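Local coordinates for protein alpha-glucosidase ([Eubacterium] rectale, PDB 6PNR) that probably hydrolyses alpha-glycosides of sulfoquinovose, the headgroup sugar of sulfolipids, as a sulfoquinovosidase of glycoside hydrolase family 31, at residues A[130-135]-A[161-166]; A[321-326]-A[358-363]. All coordinates share one frame; numbering follows the deposited sequence.

Contact 1. Residues A[130-135]-A[161-166]; sequences NFPIWT and DYYNTN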
ATOM      1  N   ASN A 130     -12.447   1.583  -7.037  1.00 27.54           N
ATOM      2  CA  ASN A 130     -12.137   2.877  -7.627  1.00 28.10           C
ATOM      3  C   ASN A 130     -11.003   2.734  -8.636  1.00 28.56           C
ATOM      4  O   ASN A 130     -10.124   1.867  -8.504  1.00 27.36           O
ATOM      5  CB  ASN A 130     -11.774   3.921  -6.561  1.00 26.72           C
ATOM      6  CG  ASN A 130     -10.504   3.578  -5.810  1.00 35.06           C
ATOM      7  OD1 ASN A 130     -10.431   2.564  -5.111  1.00 31.52           O
ATOM      8  ND2 ASN A 130      -9.503   4.441  -5.926  1.00 32.60           N
ATOM      9  N   PHE A 131     -11.026   3.604  -9.642  1.00 27.83           N
ATOM     10  CA  PHE A 131     -10.120   3.507 -10.788  1.00 24.91           C
ATOM     11  C   PHE A 131      -9.485   4.869 -11.041  1.00 29.45           C
ATOM     12  O   PHE A 131     -10.133   5.771 -11.602  1.00 28.90           O
ATOM     13  CB  PHE A 131     -10.877   2.978 -11.998  1.00 26.35           C
ATOM     14  CG  PHE A 131     -11.390   1.575 -11.799  1.00 29.88           C
ATOM     15  CD1 PHE A 131     -12.598   1.343 -11.154  1.00 28.15           C
ATOM     16  CD2 PHE A 131     -10.633   0.480 -12.200  1.00 30.41           C
ATOM     17  CE1 PHE A 131     -13.040   0.058 -10.930  1.00 24.40           C
ATOM     18  CE2 PHE A 131     -11.087  -0.818 -11.984  1.00 25.89           C
ATOM     19  CZ  PHE A 131     -12.290  -1.026 -11.352  1.00 24.48           C
ATOM     20  N   PRO A 132      -8.259   5.081 -10.568  1.00 27.01           N
ATOM     21  CA  PRO A 132      -7.484   6.254 -10.987  1.00 27.13           C
ATOM     22  C   PRO A 132      -7.287   6.271 -12.494  1.00 27.74           C
ATOM     23  O   PRO A 132      -7.075   5.234 -13.123  1.00 30.06           O
ATOM     24  CB  PRO A 132      -6.147   6.068 -10.254  1.00 27.17           C
ATOM     25  CG  PRO A 132      -6.538   5.317  -9.016  1.00 28.70           C
ATOM     26  CD  PRO A 132      -7.652   4.393  -9.415  1.00 27.79           C
ATOM     27  N   ILE A 133      -7.355   7.470 -13.067  1.00 28.83           N
ATOM     28  CA  ILE A 133      -7.236   7.677 -14.510  1.00 25.65           C
ATOM     29  C   ILE A 133      -5.901   8.375 -14.747  1.00 30.33           C
ATOM     30  O   ILE A 133      -5.801   9.604 -14.648  1.00 26.88           O
ATOM     31  CB  ILE A 133      -8.416   8.509 -15.054  1.00 28.42           C
ATOM     32  CG1 ILE A 133      -9.756   7.902 -14.622  1.00 23.83           C
ATOM     33  CG2 ILE A 133      -8.310   8.708 -16.593  1.00 27.16           C
ATOM     34  CD1 ILE A 133     -10.006   6.475 -15.088  1.00 27.27           C
ATOM     35  N   TRP A 134      -4.855   7.589 -15.004  1.00 27.08           N
ATOM     36  CA  TRP A 134      -3.503   8.119 -15.158  1.00 26.74           C
ATOM     37  C   TRP A 134      -2.751   7.095 -15.996  1.00 29.79           C
ATOM     38  O   TRP A 134      -2.576   5.958 -15.549  1.00 30.04           O
ATOM     39  CB  TRP A 134      -2.838   8.328 -13.792  1.00 26.56           C
ATOM     40  CG  TRP A 134      -1.505   9.036 -13.819  1.00 27.97           C
ATOM     41  CD1 TRP A 134      -0.267   8.463 -13.730  1.00 28.92           C
ATOM     42  CD2 TRP A 134      -1.283  10.452 -13.922  1.00 26.42           C
ATOM     43  NE1 TRP A 134       0.711   9.432 -13.770  1.00 26.74           N
ATOM     44  CE2 TRP A 134       0.113  10.661 -13.896  1.00 30.09           C
ATOM     45  CE3 TRP A 134      -2.129  11.561 -14.052  1.00 27.60           C
ATOM     46  CZ2 TRP A 134       0.679  11.935 -13.986  1.00 25.29           C
ATOM     47  CZ3 TRP A 134      -1.561  12.828 -14.133  1.00 28.54           C
ATOM     48  CH2 TRP A 134      -0.177  13.004 -14.099  1.00 25.85           C
ATOM     49  N   THR A 135      -2.358   7.468 -17.210  1.00 24.52           N
ATOM     50  CA  THR A 135      -1.658   6.507 -18.057  1.00 27.31           C
ATOM     51  C   THR A 135      -0.264   6.249 -17.490  1.00 25.76           C
ATOM     52  O   THR A 135       0.409   7.163 -17.006  1.00 26.85           O
ATOM     53  CB  THR A 135      -1.596   6.994 -19.515  1.00 26.49           C
ATOM     54  OG1 THR A 135      -0.911   6.024 -20.320  1.00 26.17           O
ATOM     55  CG2 THR A 135      -0.907   8.354 -19.649  1.00 25.46           C
ATOM     56  N   ASP A 161      -0.906  -2.434  -9.767  1.00 26.80           N
ATOM     57  CA  ASP A 161      -2.113  -2.805  -9.029  1.00 29.13           C
ATOM     58  C   ASP A 161      -3.239  -2.954 -10.045  1.00 29.88           C
ATOM     59  O   ASP A 161      -3.050  -2.704 -11.240  1.00 26.36           O
ATOM     60  CB  ASP A 161      -2.444  -1.759  -7.956  1.00 25.93           C
ATOM     61  CG  ASP A 161      -3.168  -2.348  -6.740  1.00 31.44           C
ATOM     62  OD1 ASP A 161      -3.720  -3.466  -6.813  1.00 28.27           O
ATOM     63  OD2 ASP A 161      -3.173  -1.670  -5.694  1.00 34.52           O
ATOM     64  N   TYR A 162      -4.426  -3.349  -9.562  1.00 26.38           N
ATOM     65  CA  TYR A 162      -5.511  -3.737 -10.466  1.00 31.23           C
ATOM     66  C   TYR A 162      -5.928  -2.603 -11.409  1.00 27.27           C
ATOM     67  O   TYR A 162      -6.453  -2.869 -12.494  1.00 26.47           O
ATOM     68  CB  TYR A 162      -6.731  -4.228  -9.665  1.00 27.58           C
ATOM     69  CG  TYR A 162      -7.455  -3.121  -8.929  1.00 28.62           C
ATOM     70  CD1 TYR A 162      -8.437  -2.361  -9.565  1.00 27.16           C
ATOM     71  CD2 TYR A 162      -7.162  -2.844  -7.594  1.00 33.39           C
ATOM     72  CE1 TYR A 162      -9.084  -1.343  -8.907  1.00 28.76           C
ATOM     73  CE2 TYR A 162      -7.804  -1.832  -6.922  1.00 29.86           C
ATOM     74  CZ  TYR A 162      -8.764  -1.082  -7.585  1.00 30.69           C
ATOM     75  OH  TYR A 162      -9.409  -0.070  -6.926  1.00 28.12           O
ATOM     76  N   TYR A 163      -5.738  -1.346 -11.015  1.00 28.15           N
ATOM     77  CA  TYR A 163      -6.260  -0.232 -11.801  1.00 25.63           C
ATOM     78  C   TYR A 163      -5.263   0.339 -12.803  1.00 28.23           C
ATOM     79  O   TYR A 163      -5.649   1.197 -13.605  1.00 30.03           O
ATOM     80  CB  TYR A 163      -6.723   0.906 -10.875  1.00 24.34           C
ATOM     81  CG  TYR A 163      -5.666   1.353  -9.902  1.00 26.28           C
ATOM     82  CD1 TYR A 163      -4.725   2.309 -10.265  1.00 30.47           C
ATOM     83  CD2 TYR A 163      -5.602   0.820  -8.615  1.00 28.39           C
ATOM     84  CE1 TYR A 163      -3.737   2.719  -9.385  1.00 30.38           C
ATOM     85  CE2 TYR A 163      -4.617   1.227  -7.723  1.00 30.59           C
ATOM     86  CZ  TYR A 163      -3.693   2.174  -8.114  1.00 31.69           C
ATOM     87  OH  TYR A 163      -2.710   2.582  -7.258  1.00 36.97           O
ATOM     88  N   ASN A 164      -3.996  -0.070 -12.761  1.00 25.26           N
ATOM     89  CA  ASN A 164      -3.002   0.562 -13.616  1.00 23.17           C
ATOM     90  C   ASN A 164      -3.214   0.114 -15.055  1.00 26.26           C
ATOM     91  O   ASN A 164      -3.622  -1.024 -15.308  1.00 25.21           O
ATOM     92  CB  ASN A 164      -1.580   0.225 -13.140  1.00 23.97           C
ATOM     93  CG  ASN A 164      -1.229   0.902 -11.828  1.00 28.35           C
ATOM     94  OD1 ASN A 164      -1.023   0.237 -10.799  1.00 27.50           O
ATOM     95  ND2 ASN A 164      -1.145   2.232 -11.854  1.00 26.27           N
ATOM     96  N   THR A 165      -2.963   1.022 -16.000  1.00 26.31           N
ATOM     97  CA  THR A 165      -3.247   0.721 -17.395  1.00 23.23           C
ATOM     98  C   THR A 165      -2.535   1.727 -18.285  1.00 25.55           C
ATOM     99  O   THR A 165      -2.380   2.896 -17.922  1.00 26.23           O
ATOM    100  CB  THR A 165      -4.759   0.733 -17.678  1.00 25.53           C
ATOM    101  OG1 THR A 165      -4.987   0.621 -19.086  1.00 24.55           O
ATOM    102  CG2 THR A 165      -5.402   2.014 -17.168  1.00 21.52           C
ATOM    103  N   ASN A 166      -2.100   1.254 -19.454  1.00 23.82           N
ATOM    104  CA  ASN A 166      -1.587   2.158 -20.480  1.00 28.36           C
ATOM    105  C   ASN A 166      -2.670   3.080 -21.022  1.00 25.80           C
ATOM    106  O   ASN A 166      -2.353   4.128 -21.596  1.00 23.56           O
ATOM    107  CB  ASN A 166      -0.991   1.371 -21.655  1.00 26.05           C
ATOM    108  CG  ASN A 166       0.064   0.360 -21.222  1.00 29.30           C
ATOM    109  OD1 ASN A 166      -0.250  -0.789 -20.893  1.00 30.75           O
ATOM    110  ND2 ASN A 166       1.322   0.775 -21.257  1.00 28.34           N
TER
HETATM  111  O   HOH W   1      -7.892   2.709 -13.763  1.00 27.82           O
HETATM  112  O   HOH W   2      -2.077   3.416 -14.668  1.00 24.25           O
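The backbones of Phe131 and Tyr163 come within 5.5 Å at their CA atoms, where 130-135, carrying the edge strand of an antiparallel sheet, runs in roughly the same direction as the loop 161-166. That loop begins with a type I beta turn from Asp161 to Asn164, and the case illustrates how a turn can cover a sheet edge through aromatic rings and water instead of another strand. Tyr162 OH donates to Asn130 O at 2.6 Å, in the carbonyl plane and on a lone pair. The same ring turns its edge to one face of Phe131 in an offset edge-to-face pair, planes at 86°. With CG lodged between the backbone N and carbonyl carbon (chi1 54°), the Tyr163 ring offers a face to Pro132, whose CD makes a CH-pi contact 4.0 Å from the ring centroid. Water 1 donates to both Pro132 O and Tyr163 O, while water 2 joins Trp134 O to Thr165 N and Asn164 ND2. Asn166 ND2 is hydrogen-bonded to Glu393 OE2. At the far end Thr135 OG1 donates to Asn166 O at 2.7 Å, from 48° above the carbonyl plane.

Contact 2. Residues A[321-326]-A[358-363]; sequences PYLVND and GVVDLT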
ATOM      1  N   PRO A 321       7.522   7.848 -29.300  1.00 28.45           N
ATOM      2  CA  PRO A 321       7.670   9.308 -29.411  1.00 29.57           C
ATOM      3  C   PRO A 321       8.867   9.874 -28.658  1.00 30.12           C
ATOM      4  O   PRO A 321       8.891  11.072 -28.350  1.00 27.44           O
ATOM      5  CB  PRO A 321       6.353   9.825 -28.835  1.00 29.83           C
ATOM      6  CG  PRO A 321       6.024   8.846 -27.779  1.00 30.00           C
ATOM      7  CD  PRO A 321       6.551   7.495 -28.250  1.00 27.65           C
ATOM      8  N   TYR A 322       9.868   9.041 -28.373  1.00 28.43           N
ATOM      9  CA  TYR A 322      11.075   9.458 -27.669  1.00 26.82           C
ATOM     10  C   TYR A 322      12.298   9.143 -28.524  1.00 28.60           C
ATOM     11  O   TYR A 322      12.225   8.353 -29.468  1.00 28.41           O
ATOM     12  CB  TYR A 322      11.186   8.758 -26.305  1.00 24.66           C
ATOM     13  CG  TYR A 322       9.857   8.677 -25.563  1.00 28.89           C
ATOM     14  CD1 TYR A 322       9.152   9.825 -25.232  1.00 28.20           C
ATOM     15  CD2 TYR A 322       9.313   7.447 -25.190  1.00 28.47           C
ATOM     16  CE1 TYR A 322       7.939   9.762 -24.550  1.00 28.81           C
ATOM     17  CE2 TYR A 322       8.111   7.375 -24.501  1.00 25.71           C
ATOM     18  CZ  TYR A 322       7.424   8.533 -24.202  1.00 28.00           C
ATOM     19  OH  TYR A 322       6.227   8.466 -23.538  1.00 30.75           O
ATOM     20  N   LEU A 323      13.438   9.748 -28.182  1.00 28.32           N
ATOM     21  CA  LEU A 323      14.673   9.552 -28.946  1.00 26.80           C
ATOM     22  C   LEU A 323      15.844   9.435 -27.986  1.00 27.01           C
ATOM     23  O   LEU A 323      16.065  10.335 -27.175  1.00 31.82           O
ATOM     24  CB  LEU A 323      14.899  10.714 -29.920  1.00 28.57           C
ATOM     25  CG  LEU A 323      13.862  10.808 -31.020  1.00 28.79           C
ATOM     26  CD1 LEU A 323      13.938  12.181 -31.712  1.00 29.76           C
ATOM     27  CD2 LEU A 323      14.092   9.652 -32.006  1.00 25.61           C
ATOM     28  N   VAL A 324      16.589   8.327 -28.069  1.00 30.07           N
ATOM     29  CA  VAL A 324      17.728   8.126 -27.177  1.00 30.48           C
ATOM     30  C   VAL A 324      18.841   9.117 -27.528  1.00 28.93           C
ATOM     31  O   VAL A 324      19.068   9.447 -28.700  1.00 34.06           O
ATOM     32  CB  VAL A 324      18.214   6.661 -27.250  1.00 27.85           C
ATOM     33  CG1 VAL A 324      18.715   6.309 -28.654  1.00 28.61           C
ATOM     34  CG2 VAL A 324      19.295   6.382 -26.201  1.00 29.99           C
ATOM     35  N   ASN A 325      19.557   9.580 -26.510  1.00 32.75           N
ATOM     36  CA  ASN A 325      20.437  10.737 -26.657  1.00 35.02           C
ATOM     37  C   ASN A 325      21.757  10.444 -27.381  1.00 36.55           C
ATOM     38  O   ASN A 325      22.602  11.335 -27.455  1.00 41.78           O
ATOM     39  CB  ASN A 325      20.720  11.366 -25.289  1.00 40.54           C
ATOM     40  CG  ASN A 325      21.561  10.488 -24.394  1.00 41.70           C
ATOM     41  OD1 ASN A 325      21.780   9.314 -24.678  1.00 39.46           O
ATOM     42  ND2 ASN A 325      22.029  11.061 -23.285  1.00 40.55           N
ATOM     43  N   ASP A 326      21.976   9.250 -27.928  1.00 34.30           N
ATOM     44  CA  ASP A 326      23.133   9.054 -28.792  1.00 35.94           C
ATOM     45  C   ASP A 326      22.734   8.820 -30.243  1.00 36.19           C
ATOM     46  O   ASP A 326      23.578   8.418 -31.052  1.00 36.88           O
ATOM     47  CB  ASP A 326      24.036   7.923 -28.268  1.00 37.92           C
ATOM     48  CG  ASP A 326      23.385   6.534 -28.335  1.00 44.10           C
ATOM     49  OD1 ASP A 326      22.206   6.425 -28.736  1.00 42.87           O
ATOM     50  OD2 ASP A 326      24.067   5.539 -27.984  1.00 45.35           O
ATOM     51  N   GLY A 358      15.181  12.058 -24.996  1.00 30.25           N
ATOM     52  CA  GLY A 358      14.370  13.251 -25.043  1.00 32.33           C
ATOM     53  C   GLY A 358      12.929  12.921 -25.385  1.00 28.53           C
ATOM     54  O   GLY A 358      12.636  11.949 -26.076  1.00 27.90           O
ATOM     55  N   VAL A 359      12.021  13.741 -24.870  1.00 31.12           N
ATOM     56  CA  VAL A 359      10.595  13.645 -25.174  1.00 30.75           C
ATOM     57  C   VAL A 359      10.292  14.661 -26.263  1.00 30.32           C
ATOM     58  O   VAL A 359      10.360  15.872 -26.023  1.00 31.95           O
ATOM     59  CB  VAL A 359       9.743  13.904 -23.926  1.00 30.56           C
ATOM     60  CG1 VAL A 359       8.247  13.901 -24.276  1.00 28.38           C
ATOM     61  CG2 VAL A 359      10.076  12.885 -22.849  1.00 31.62           C
ATOM     62  N   VAL A 360       9.960  14.183 -27.463  1.00 28.40           N
ATOM     63  CA  VAL A 360       9.585  15.106 -28.527  1.00 31.03           C
ATOM     64  C   VAL A 360       8.330  15.847 -28.087  1.00 36.06           C
ATOM     65  O   VAL A 360       7.321  15.223 -27.734  1.00 33.68           O
ATOM     66  CB  VAL A 360       9.381  14.357 -29.846  1.00 32.52           C
ATOM     67  CG1 VAL A 360       8.839  15.295 -30.926  1.00 29.25           C
ATOM     68  CG2 VAL A 360      10.687  13.712 -30.290  1.00 31.44           C
ATOM     69  N   ASP A 361       8.390  17.184 -28.085  1.00 32.62           N
ATOM     70  CA  ASP A 361       7.277  17.986 -27.570  1.00 28.06           C
ATOM     71  C   ASP A 361       6.160  18.011 -28.606  1.00 29.91           C
ATOM     72  O   ASP A 361       6.069  18.904 -29.450  1.00 30.35           O
ATOM     73  CB  ASP A 361       7.733  19.391 -27.198  1.00 36.09           C
ATOM     74  CG  ASP A 361       6.635  20.195 -26.514  1.00 35.58           C
ATOM     75  OD1 ASP A 361       5.487  19.698 -26.440  1.00 34.00           O
ATOM     76  OD2 ASP A 361       6.918  21.313 -26.033  1.00 33.95           O
ATOM     77  N   LEU A 362       5.261  17.036 -28.507  1.00 28.66           N
ATOM     78  CA  LEU A 362       4.181  16.927 -29.475  1.00 31.17           C
ATOM     79  C   LEU A 362       3.204  18.096 -29.408  1.00 31.83           C
ATOM     80  O   LEU A 362       2.361  18.214 -30.296  1.00 31.66           O
ATOM     81  CB  LEU A 362       3.436  15.610 -29.269  1.00 30.81           C
ATOM     82  CG  LEU A 362       4.267  14.346 -29.502  1.00 31.56           C
ATOM     83  CD1 LEU A 362       3.422  13.113 -29.244  1.00 31.16           C
ATOM     84  CD2 LEU A 362       4.835  14.317 -30.912  1.00 28.81           C
ATOM     85  N   THR A 363       3.281  18.944 -28.383  1.00 29.97           N
ATOM     86  CA  THR A 363       2.428  20.127 -28.312  1.00 32.58           C
ATOM     87  C   THR A 363       3.002  21.305 -29.084  1.00 40.27           C
ATOM     88  O   THR A 363       2.289  22.289 -29.314  1.00 35.84           O
ATOM     89  CB  THR A 363       2.197  20.554 -26.860  1.00 30.09           C
ATOM     90  OG1 THR A 363       3.382  21.174 -26.342  1.00 33.71           O
ATOM     91  CG2 THR A 363       1.848  19.355 -26.002  1.00 34.08           C
TER
HETATM   92  O   HOH W   3       6.809  12.601 -27.242  1.00 32.36           O
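Tyr322 and Val359 form a non-hydrogen-bonded pair, and Leu323 and Gly358 the neighbouring hydrogen-bonded one, in a three-stranded antiparallel sheet within the family 31 TIM-barrel domain. Leu323 N donates to Gly358 O at 3.2 Å, in the carbonyl plane, and Gly358 N returns a bond of 2.9 Å to Leu323 O. Tyr322 can be followed outward from this pairing. Its CB lies 3.5 Å from Gly358 O; CG stands anti to the carbonyl carbon (chi1 -41°), which carries the ring alongside Val359. CD1 then meets Val359 CG2 at 4.0 Å, and CE1 touches both CG2 and CG1 of that valine. Pro321 CG covers one ring face, and at the tip OH makes weak hydrogen bonds with the backbone N of Gly392 and of Tyr394. Replacing this tyrosine by an alanine removes the ring, which is likely to leave the Val359 methyls without their aromatic neighbour and the two amides without their weak hydroxyl partner. On the face bearing Leu323, its CD1 packs against Val360 CG2 at 3.9 Å. Just before strand 322-324, Pro321 O receives a weak bond from Val360 N and a hydrogen bond from water 3, which also donates to Val360 O. The carbonyls of Pro321, Leu323, Gly358 and Val360 thus each find a donor across the contact or in a bound water, while the hydroxyl is tied weakly to backbone just after Phe391 of the inhibitor pocket.

Contact 1 closes before contact 2 opens along the chain, and their centres lie 25 Å apart, with nearest atoms about 8 Å from each other and no touch between them. They share no sheet: 130-133 is an outermost strand of a six-stranded antiparallel sheet whose strands all come before the parallel strand 242-245, whereas 322-324 and 356-359 belong to a small sheet that falls between parallel strands 314-319 and 386-389 of the TIM barrel. Helix 408-429 is their common neighbour, packing on Trp134 and Thr135 of contact 1 and on Pro321 and Val359 of contact 2. Asn166 and Tyr322 each bring a side chain to about 8 Å from the bound aza-sugar inhibitor, so both contacts reach the surroundings of the pocket from separate parts of the fold.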